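Side-chain contacts in antifungal protein GAFP-1 (Gastrodia elata, PDB 1XD5), which probably binds mannose through its bulb-type lectin domain, as a monomeric member of the monocot lectins, and is named for its antifungal activity: residues Cys29-Tyr34 / Ala39-Gly44; Tyr83-Gln88 / Val93-Asn98. One frame throughout, in Å; residues are numbered along the deposited sequence.

Contact 1: residues Cys29-Tyr34 / Ala39-Gly44; sequences CNLVLY and AVWASG
Ser43 and Leu31 hold each other by two hydrogen bonds, one made by a side chain. The Ser43 hydroxyl, with OG at chi1 54° lodged between its own backbone N and carbonyl carbon, turns back to accept from Leu31 N (N to OG 2.9 Å), while Ser43 N donates to Leu31 O at 2.9 Å, in the carbonyl plane. OG also bonds to Thr45 OG1, so two partners fix its rotation. Farther along, Leu33 N gives to Trp41 O (2.8 Å), the donor tilted 27° from the carbonyl plane, and Val40 N meets Leu33 O almost straight on. Leu33 thus faces both Val40 and Trp41, whereas Val32 pairs with Ala42 and Tyr34 with Ala39: the extra residue makes a beta bulge at Val40-Trp41.

The apolar contacts divide between the two faces of the sheet. With Val32 and Tyr34 lie the methyls of Ala39 and Ala42. Ala39 CB touches Val32 CG1 and also Tyr34 CE1, both at 3.9 Å, and the same Val32 CG1 lies over one face of the Tyr34 ring toward its rim. On the other face, Leu31 CG meets the edge of the Trp41 indole in its plane, 4.0 Å from CZ3. Leu33 lays CB against Trp41 CB and reaches Val40 CG2 with CD2 (3.8 Å).

Cys29 is disulfide-bonded to Cys52, and Tyr34 OH is hydrogen-bonded to Gln26. Gln26, Asp28, Asn30, Val32 and Tyr34 follow the QxDxNxVxY signature, which lines a mannose pocket in related lectins; this hairpin of the beta-prism II fold is therefore consistent with such a site.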
ATOM      1  N   CYS A  29       7.244  10.819   1.453  1.00  9.67           N
ATOM      2  CA  CYS A  29       5.914  10.441   1.964  1.00 10.49           C
ATOM      3  C   CYS A  29       4.838  10.189   0.905  1.00  9.80           C
ATOM      4  O   CYS A  29       3.657  10.017   1.236  1.00  9.69           O
ATOM      5  CB  CYS A  29       5.410  11.423   3.040  1.00 11.29           C
ATOM      6  SG  CYS A  29       6.297  11.215   4.601  1.00 17.93           S
ATOM      7  N   ASN A  30       5.244  10.151  -0.363  1.00  8.94           N
ATOM      8  CA  ASN A  30       4.344   9.746  -1.434  1.00  8.68           C
ATOM      9  C   ASN A  30       4.313   8.234  -1.497  1.00  8.84           C
ATOM     10  O   ASN A  30       5.361   7.587  -1.425  1.00  9.68           O
ATOM     11  CB  ASN A  30       4.827  10.304  -2.779  1.00  8.40           C
ATOM     12  CG  ASN A  30       3.689  10.634  -3.736  1.00  8.63           C
ATOM     13  OD1 ASN A  30       3.931  11.070  -4.877  1.00 11.06           O
ATOM     14  ND2 ASN A  30       2.461  10.449  -3.293  1.00  5.60           N
ATOM     15  N   LEU A  31       3.119   7.669  -1.619  1.00  8.62           N
ATOM     16  CA  LEU A  31       2.965   6.243  -1.839  1.00  8.67           C
ATOM     17  C   LEU A  31       2.712   6.070  -3.335  1.00  8.72           C
ATOM     18  O   LEU A  31       1.739   6.603  -3.868  1.00  8.78           O
ATOM     19  CB  LEU A  31       1.787   5.706  -1.025  1.00  8.62           C
ATOM     20  CG  LEU A  31       1.396   4.235  -1.219  1.00  9.61           C
ATOM     21  CD1 LEU A  31       2.562   3.282  -0.860  1.00  7.92           C
ATOM     22  CD2 LEU A  31       0.147   3.922  -0.391  1.00  8.69           C
ATOM     23  N   VAL A  32       3.605   5.362  -4.020  1.00  8.36           N
ATOM     24  CA  VAL A  32       3.584   5.352  -5.480  1.00  8.93           C
ATOM     25  C   VAL A  32       3.676   3.950  -6.075  1.00  9.13           C
ATOM     26  O   VAL A  32       4.470   3.125  -5.627  1.00  9.46           O
ATOM     27  CB  VAL A  32       4.731   6.219  -6.085  1.00  9.38           C
ATOM     28  CG1 VAL A  32       4.581   6.327  -7.612  1.00  8.31           C
ATOM     29  CG2 VAL A  32       4.789   7.607  -5.443  1.00  7.92           C
ATOM     30  N   LEU A  33       2.860   3.708  -7.098  1.00  9.24           N
ATOM     31  CA  LEU A  33       2.997   2.525  -7.930  1.00  8.99           C
ATOM     32  C   LEU A  33       3.770   2.867  -9.210  1.00  9.30           C
ATOM     33  O   LEU A  33       3.342   3.723  -9.997  1.00  9.21           O
ATOM     34  CB  LEU A  33       1.617   1.942  -8.268  1.00  8.26           C
ATOM     35  CG  LEU A  33       1.597   0.652  -9.095  1.00  8.51           C
ATOM     36  CD1 LEU A  33       2.346  -0.494  -8.424  1.00  7.34           C
ATOM     37  CD2 LEU A  33       0.184   0.245  -9.386  1.00  6.27           C
ATOM     38  N   TYR A  34       4.913   2.211  -9.408  1.00  9.70           N
ATOM     39  CA  TYR A  34       5.664   2.356 -10.649  1.00  9.95           C
ATOM     40  C   TYR A  34       5.503   1.145 -11.542  1.00 10.46           C
ATOM     41  O   TYR A  34       5.579   0.010 -11.084  1.00 10.89           O
ATOM     42  CB  TYR A  34       7.151   2.562 -10.376  1.00 10.20           C
ATOM     43  CG  TYR A  34       7.451   3.855  -9.689  1.00  9.45           C
ATOM     44  CD1 TYR A  34       7.598   5.028 -10.419  1.00  9.79           C
ATOM     45  CD2 TYR A  34       7.584   3.913  -8.298  1.00  9.49           C
ATOM     46  CE1 TYR A  34       7.871   6.232  -9.789  1.00 10.35           C
ATOM     47  CE2 TYR A  34       7.870   5.114  -7.662  1.00  9.25           C
ATOM     48  CZ  TYR A  34       8.005   6.271  -8.419  1.00  9.73           C
ATOM     49  OH  TYR A  34       8.285   7.477  -7.815  1.00 10.60           O
ATOM     50  N   ALA A  39       5.500   6.261 -13.003  1.00 10.56           N
ATOM     51  CA  ALA A  39       4.458   6.391 -11.967  1.00 11.13           C
ATOM     52  C   ALA A  39       3.062   6.276 -12.573  1.00 10.95           C
ATOM     53  O   ALA A  39       2.712   7.047 -13.472  1.00 11.25           O
ATOM     54  CB  ALA A  39       4.599   7.736 -11.225  1.00 10.99           C
ATOM     55  N   VAL A  40       2.266   5.321 -12.093  1.00 10.60           N
ATOM     56  CA  VAL A  40       0.912   5.142 -12.618  1.00 10.45           C
ATOM     57  C   VAL A  40      -0.200   5.395 -11.590  1.00 10.48           C
ATOM     58  O   VAL A  40      -1.389   5.461 -11.945  1.00  9.92           O
ATOM     59  CB  VAL A  40       0.713   3.756 -13.327  1.00 10.61           C
ATOM     60  CG1 VAL A  40       1.697   3.609 -14.492  1.00 10.53           C
ATOM     61  CG2 VAL A  40       0.825   2.582 -12.355  1.00 10.93           C
ATOM     62  N   TRP A  41       0.201   5.538 -10.328  1.00  9.81           N
ATOM     63  CA  TRP A  41      -0.724   5.742  -9.220  1.00 10.15           C
ATOM     64  C   TRP A  41       0.070   6.310  -8.067  1.00  9.85           C
ATOM     65  O   TRP A  41       1.194   5.884  -7.815  1.00  9.66           O
ATOM     66  CB  TRP A  41      -1.392   4.416  -8.800  1.00  9.67           C
ATOM     67  CG  TRP A  41      -2.469   4.571  -7.733  1.00 11.44           C
ATOM     68  CD1 TRP A  41      -3.833   4.634  -7.926  1.00 12.33           C
ATOM     69  CD2 TRP A  41      -2.267   4.675  -6.314  1.00 11.73           C
ATOM     70  NE1 TRP A  41      -4.477   4.780  -6.718  1.00 12.71           N
ATOM     71  CE2 TRP A  41      -3.541   4.810  -5.713  1.00 12.94           C
ATOM     72  CE3 TRP A  41      -1.133   4.675  -5.486  1.00 11.74           C
ATOM     73  CZ2 TRP A  41      -3.710   4.941  -4.317  1.00 13.09           C
ATOM     74  CZ3 TRP A  41      -1.302   4.818  -4.102  1.00 11.22           C
ATOM     75  CH2 TRP A  41      -2.580   4.934  -3.537  1.00 10.99           C
ATOM     76  N   ALA A  42      -0.513   7.276  -7.362  1.00 10.36           N
ATOM     77  CA  ALA A  42       0.115   7.827  -6.171  1.00 10.45           C
ATOM     78  C   ALA A  42      -0.918   8.333  -5.190  1.00 10.97           C
ATOM     79  O   ALA A  42      -2.018   8.744  -5.585  1.00 11.02           O
ATOM     80  CB  ALA A  42       1.099   8.938  -6.536  1.00 10.74           C
ATOM     81  N   SER A  43      -0.565   8.298  -3.905  1.00 10.34           N
ATOM     82  CA  SER A  43      -1.426   8.847  -2.868  1.00 10.68           C
ATOM     83  C   SER A  43      -1.464  10.379  -2.952  1.00 10.76           C
ATOM     84  O   SER A  43      -2.402  11.009  -2.462  1.00 10.88           O
ATOM     85  CB  SER A  43      -0.926   8.420  -1.496  1.00 10.18           C
ATOM     86  OG  SER A  43       0.441   8.766  -1.348  1.00 10.21           O
ATOM     87  N   GLY A  44      -0.434  10.962  -3.564  1.00 10.67           N
ATOM     88  CA  GLY A  44      -0.330  12.403  -3.724  1.00 11.04           C
ATOM     89  C   GLY A  44       0.038  13.098  -2.429  1.00 11.35           C
ATOM     90  O   GLY A  44      -0.386  14.227  -2.185  1.00 11.63           O
TER

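Contact 2: residues Tyr83-Gln88 / Val93-Asn98; sequences YYLILQ and VVIYDN
Tyr83 lies against Asp97, its CE2 3.9 Å from Asp97 CB, and presents its ring edge to Tyr96 O. Tyr83 OH is hydrogen-bonded to Gln79 O, while Asp97 OD1 accepts from Ser99 N and Asn101 N.

Tyr84 comes next, paired with Tyr96 by two backbone hydrogen bonds. With chi1 at 60°, its ring folds across toward the partner strand and receives Tyr96 CB over one face, 4.0 Å from the ring centroid: a CH-pi contact. The two rings themselves meet obliquely, their planes 33° apart.

Leu85 turns to the opposite face of the sheet, where its CD1 sits between Ile95 CG1 (3.5 Å) and Val93 CG1 (3.7 Å). Ile86, back on the face of Tyr84 and Tyr96, exchanges backbone bonds with Val94 and sets CG2 in the plane of the Tyr96 ring, 3.7 Å from CE2; Val94 CG1 lies over one face of that ring, toward its rim. Leu87 closes the apolar row, CD1 to Val93 CG2 at 3.7 Å. At the end of the segment the extended Gln88 side chain brings its amide to the edge of the Tyr96 ring near OH, the two planes 16° apart.

Strands 84-87 and 93-96 are the inner pair of a four-stranded antiparallel sheet, flanked by strand 3-5 beside the first and strand 102-105 beside the second. Leu85, Leu87 and Val93 face inward onto Phe23 of strand 21-25, the two leucines also touching Leu16 of strand 15-18.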
ATOM      1  N   TYR A  83      -5.706  -9.410   7.398  1.00 14.24           N
ATOM      2  CA  TYR A  83      -5.786  -8.824   6.066  1.00 13.45           C
ATOM      3  C   TYR A  83      -4.390  -8.820   5.477  1.00 13.16           C
ATOM      4  O   TYR A  83      -3.403  -8.911   6.209  1.00 13.10           O
ATOM      5  CB  TYR A  83      -6.337  -7.396   6.135  1.00 13.93           C
ATOM      6  CG  TYR A  83      -7.705  -7.297   6.770  1.00 14.81           C
ATOM      7  CD1 TYR A  83      -7.844  -6.974   8.124  1.00 15.34           C
ATOM      8  CD2 TYR A  83      -8.858  -7.545   6.029  1.00 15.94           C
ATOM      9  CE1 TYR A  83      -9.098  -6.900   8.717  1.00 15.67           C
ATOM     10  CE2 TYR A  83     -10.119  -7.467   6.608  1.00 15.31           C
ATOM     11  CZ  TYR A  83     -10.229  -7.151   7.954  1.00 16.90           C
ATOM     12  OH  TYR A  83     -11.474  -7.065   8.525  1.00 16.07           O
ATOM     13  N   TYR A  84      -4.294  -8.725   4.156  1.00 12.74           N
ATOM     14  CA  TYR A  84      -2.991  -8.511   3.539  1.00 12.41           C
ATOM     15  C   TYR A  84      -3.135  -7.615   2.340  1.00 12.01           C
ATOM     16  O   TYR A  84      -4.164  -7.625   1.672  1.00 12.36           O
ATOM     17  CB  TYR A  84      -2.277  -9.826   3.173  1.00 12.56           C
ATOM     18  CG  TYR A  84      -3.026 -10.696   2.198  1.00 12.80           C
ATOM     19  CD1 TYR A  84      -4.023 -11.554   2.640  1.00 14.54           C
ATOM     20  CD2 TYR A  84      -2.726 -10.681   0.838  1.00 14.06           C
ATOM     21  CE1 TYR A  84      -4.728 -12.363   1.754  1.00 14.52           C
ATOM     22  CE2 TYR A  84      -3.429 -11.493  -0.068  1.00 13.42           C
ATOM     23  CZ  TYR A  84      -4.423 -12.334   0.415  1.00 14.21           C
ATOM     24  OH  TYR A  84      -5.144 -13.134  -0.428  1.00 13.83           O
ATOM     25  N   LEU A  85      -2.096  -6.824   2.111  1.00 11.70           N
ATOM     26  CA  LEU A  85      -1.952  -5.997   0.922  1.00 11.16           C
ATOM     27  C   LEU A  85      -1.074  -6.756  -0.075  1.00 11.13           C
ATOM     28  O   LEU A  85      -0.029  -7.282   0.297  1.00 10.82           O
ATOM     29  CB  LEU A  85      -1.269  -4.686   1.303  1.00 10.73           C
ATOM     30  CG  LEU A  85      -1.014  -3.686   0.178  1.00 11.64           C
ATOM     31  CD1 LEU A  85      -2.325  -3.059  -0.267  1.00 10.56           C
ATOM     32  CD2 LEU A  85      -0.032  -2.623   0.657  1.00 12.50           C
ATOM     33  N   ILE A  86      -1.494  -6.820  -1.333  1.00 10.31           N
ATOM     34  CA  ILE A  86      -0.707  -7.550  -2.319  1.00 10.76           C
ATOM     35  C   ILE A  86      -0.599  -6.788  -3.635  1.00 10.80           C
ATOM     36  O   ILE A  86      -1.579  -6.206  -4.113  1.00 10.96           O
ATOM     37  CB  ILE A  86      -1.262  -8.994  -2.525  1.00 10.46           C
ATOM     38  CG1 ILE A  86      -0.334  -9.816  -3.434  1.00 10.70           C
ATOM     39  CG2 ILE A  86      -2.711  -8.965  -3.045  1.00 10.36           C
ATOM     40  CD1 ILE A  86      -0.586 -11.305  -3.399  1.00  9.93           C
ATOM     41  N   LEU A  87       0.609  -6.780  -4.192  1.00 11.27           N
ATOM     42  CA  LEU A  87       0.831  -6.304  -5.549  1.00 11.14           C
ATOM     43  C   LEU A  87       0.681  -7.490  -6.510  1.00 11.28           C
ATOM     44  O   LEU A  87       1.516  -8.394  -6.540  1.00 11.45           O
ATOM     45  CB  LEU A  87       2.211  -5.647  -5.649  1.00 11.50           C
ATOM     46  CG  LEU A  87       2.736  -5.115  -6.991  1.00 12.30           C
ATOM     47  CD1 LEU A  87       1.709  -4.304  -7.721  1.00 12.44           C
ATOM     48  CD2 LEU A  87       4.003  -4.294  -6.770  1.00 11.31           C
ATOM     49  N   GLN A  88      -0.406  -7.488  -7.276  1.00 10.95           N
ATOM     50  CA  GLN A  88      -0.742  -8.614  -8.128  1.00 11.58           C
ATOM     51  C   GLN A  88      -0.001  -8.582  -9.459  1.00 11.55           C
ATOM     52  O   GLN A  88       0.477  -7.530  -9.903  1.00 11.46           O
ATOM     53  CB  GLN A  88      -2.247  -8.661  -8.379  1.00 11.51           C
ATOM     54  CG  GLN A  88      -3.079  -8.733  -7.108  1.00 11.99           C
ATOM     55  CD  GLN A  88      -4.545  -8.941  -7.396  1.00 13.03           C
ATOM     56  OE1 GLN A  88      -5.042  -8.615  -8.491  1.00 13.76           O
ATOM     57  NE2 GLN A  88      -5.245  -9.486  -6.428  1.00 10.18           N
ATOM     58  N   VAL A  93      -3.204  -3.406  -7.019  1.00  8.24           N
ATOM     59  CA  VAL A  93      -2.726  -3.488  -5.644  1.00  8.71           C
ATOM     60  C   VAL A  93      -3.994  -3.585  -4.826  1.00  8.66           C
ATOM     61  O   VAL A  93      -4.860  -2.726  -4.936  1.00  8.46           O
ATOM     62  CB  VAL A  93      -1.911  -2.248  -5.225  1.00  8.82           C
ATOM     63  CG1 VAL A  93      -1.403  -2.385  -3.779  1.00  9.64           C
ATOM     64  CG2 VAL A  93      -0.728  -2.044  -6.160  1.00  9.70           C
ATOM     65  N   VAL A  94      -4.120  -4.653  -4.050  1.00  8.95           N
ATOM     66  CA  VAL A  94      -5.396  -4.996  -3.418  1.00  9.30           C
ATOM     67  C   VAL A  94      -5.188  -5.388  -1.956  1.00  9.79           C
ATOM     68  O   VAL A  94      -4.197  -6.016  -1.620  1.00  9.94           O
ATOM     69  CB  VAL A  94      -6.093  -6.161  -4.167  1.00  9.31           C
ATOM     70  CG1 VAL A  94      -7.529  -6.403  -3.653  1.00  9.33           C
ATOM     71  CG2 VAL A  94      -6.095  -5.924  -5.692  1.00  9.28           C
ATOM     72  N   ILE A  95      -6.128  -5.011  -1.091  1.00 10.05           N
ATOM     73  CA  ILE A  95      -6.186  -5.573   0.257  1.00 10.12           C
ATOM     74  C   ILE A  95      -7.260  -6.658   0.270  1.00 10.48           C
ATOM     75  O   ILE A  95      -8.400  -6.414  -0.153  1.00  9.57           O
ATOM     76  CB  ILE A  95      -6.512  -4.500   1.329  1.00 10.28           C
ATOM     77  CG1 ILE A  95      -5.491  -3.360   1.291  1.00 11.14           C
ATOM     78  CG2 ILE A  95      -6.559  -5.144   2.736  1.00  9.97           C
ATOM     79  CD1 ILE A  95      -5.848  -2.153   2.160  1.00 11.95           C
ATOM     80  N   TYR A  96      -6.895  -7.841   0.758  1.00 11.36           N
ATOM     81  CA  TYR A  96      -7.827  -8.954   0.887  1.00 12.67           C
ATOM     82  C   TYR A  96      -8.050  -9.324   2.343  1.00 14.29           C
ATOM     83  O   TYR A  96      -7.171  -9.134   3.192  1.00 13.71           O
ATOM     84  CB  TYR A  96      -7.300 -10.195   0.152  1.00 12.33           C
ATOM     85  CG  TYR A  96      -7.366 -10.083  -1.349  1.00 12.45           C
ATOM     86  CD1 TYR A  96      -8.570 -10.279  -2.028  1.00 12.96           C
ATOM     87  CD2 TYR A  96      -6.226  -9.774  -2.090  1.00 11.78           C
ATOM     88  CE1 TYR A  96      -8.643 -10.172  -3.407  1.00 12.72           C
ATOM     89  CE2 TYR A  96      -6.279  -9.663  -3.473  1.00 11.58           C
ATOM     90  CZ  TYR A  96      -7.491  -9.862  -4.126  1.00 12.42           C
ATOM     91  OH  TYR A  96      -7.563  -9.728  -5.482  1.00 10.97           O
ATOM     92  N   ASP A  97      -9.223  -9.876   2.628  1.00 16.38           N
ATOM     93  CA  ASP A  97      -9.398 -10.597   3.882  1.00 18.93           C
ATOM     94  C   ASP A  97      -8.909 -12.023   3.689  1.00 20.31           C
ATOM     95  O   ASP A  97      -8.202 -12.310   2.726  1.00 20.16           O
ATOM     96  CB  ASP A  97     -10.847 -10.539   4.363  1.00 19.28           C
ATOM     97  CG  ASP A  97     -11.820 -11.185   3.408  1.00 20.31           C
ATOM     98  OD1 ASP A  97     -11.413 -11.948   2.497  1.00 20.73           O
ATOM     99  OD2 ASP A  97     -13.037 -10.968   3.503  1.00 22.77           O
ATOM    100  N   ASN A  98      -9.292 -12.919   4.593  1.00 22.67           N
ATOM    101  CA  ASN A  98      -8.842 -14.309   4.526  1.00 24.18           C
ATOM    102  C   ASN A  98      -9.675 -15.205   3.602  1.00 24.55           C
ATOM    103  O   ASN A  98      -9.443 -16.417   3.538  1.00 24.96           O
ATOM    104  CB  ASN A  98      -8.745 -14.917   5.940  1.00 25.32           C
ATOM    105  CG  ASN A  98     -10.064 -14.844   6.725  1.00 28.15           C
ATOM    106  OD1 ASN A  98     -10.136 -15.316   7.861  1.00 33.05           O
ATOM    107  ND2 ASN A  98     -11.104 -14.250   6.128  1.00 30.95           N
TER

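How the contacts relate
Contacts 1 and 2 are hairpins in series along the chain, with the sheet of strands 52-56, 62-66 and 69-73 between them; their centres lie about 17 Å apart on opposite sides of the chain's centre. They nevertheless meet in the core: Leu33 CD1 reaches Leu87 CD1 at 3.9 Å, and Leu33 CD2 reaches Val93 CG2 at 4.1 Å. Phe23 touches side chains of both. A second link runs through Arg91, in the turn between 83-88 and 93-98, which touches Val40; the side chain of Val40 is about 4 Å from a bound sulfate, probably from the crystallisation liquor. Gln88, Asp90, Val94 and Tyr96 match the lectin signature too, suggesting another potential mannose site, as in related lectins.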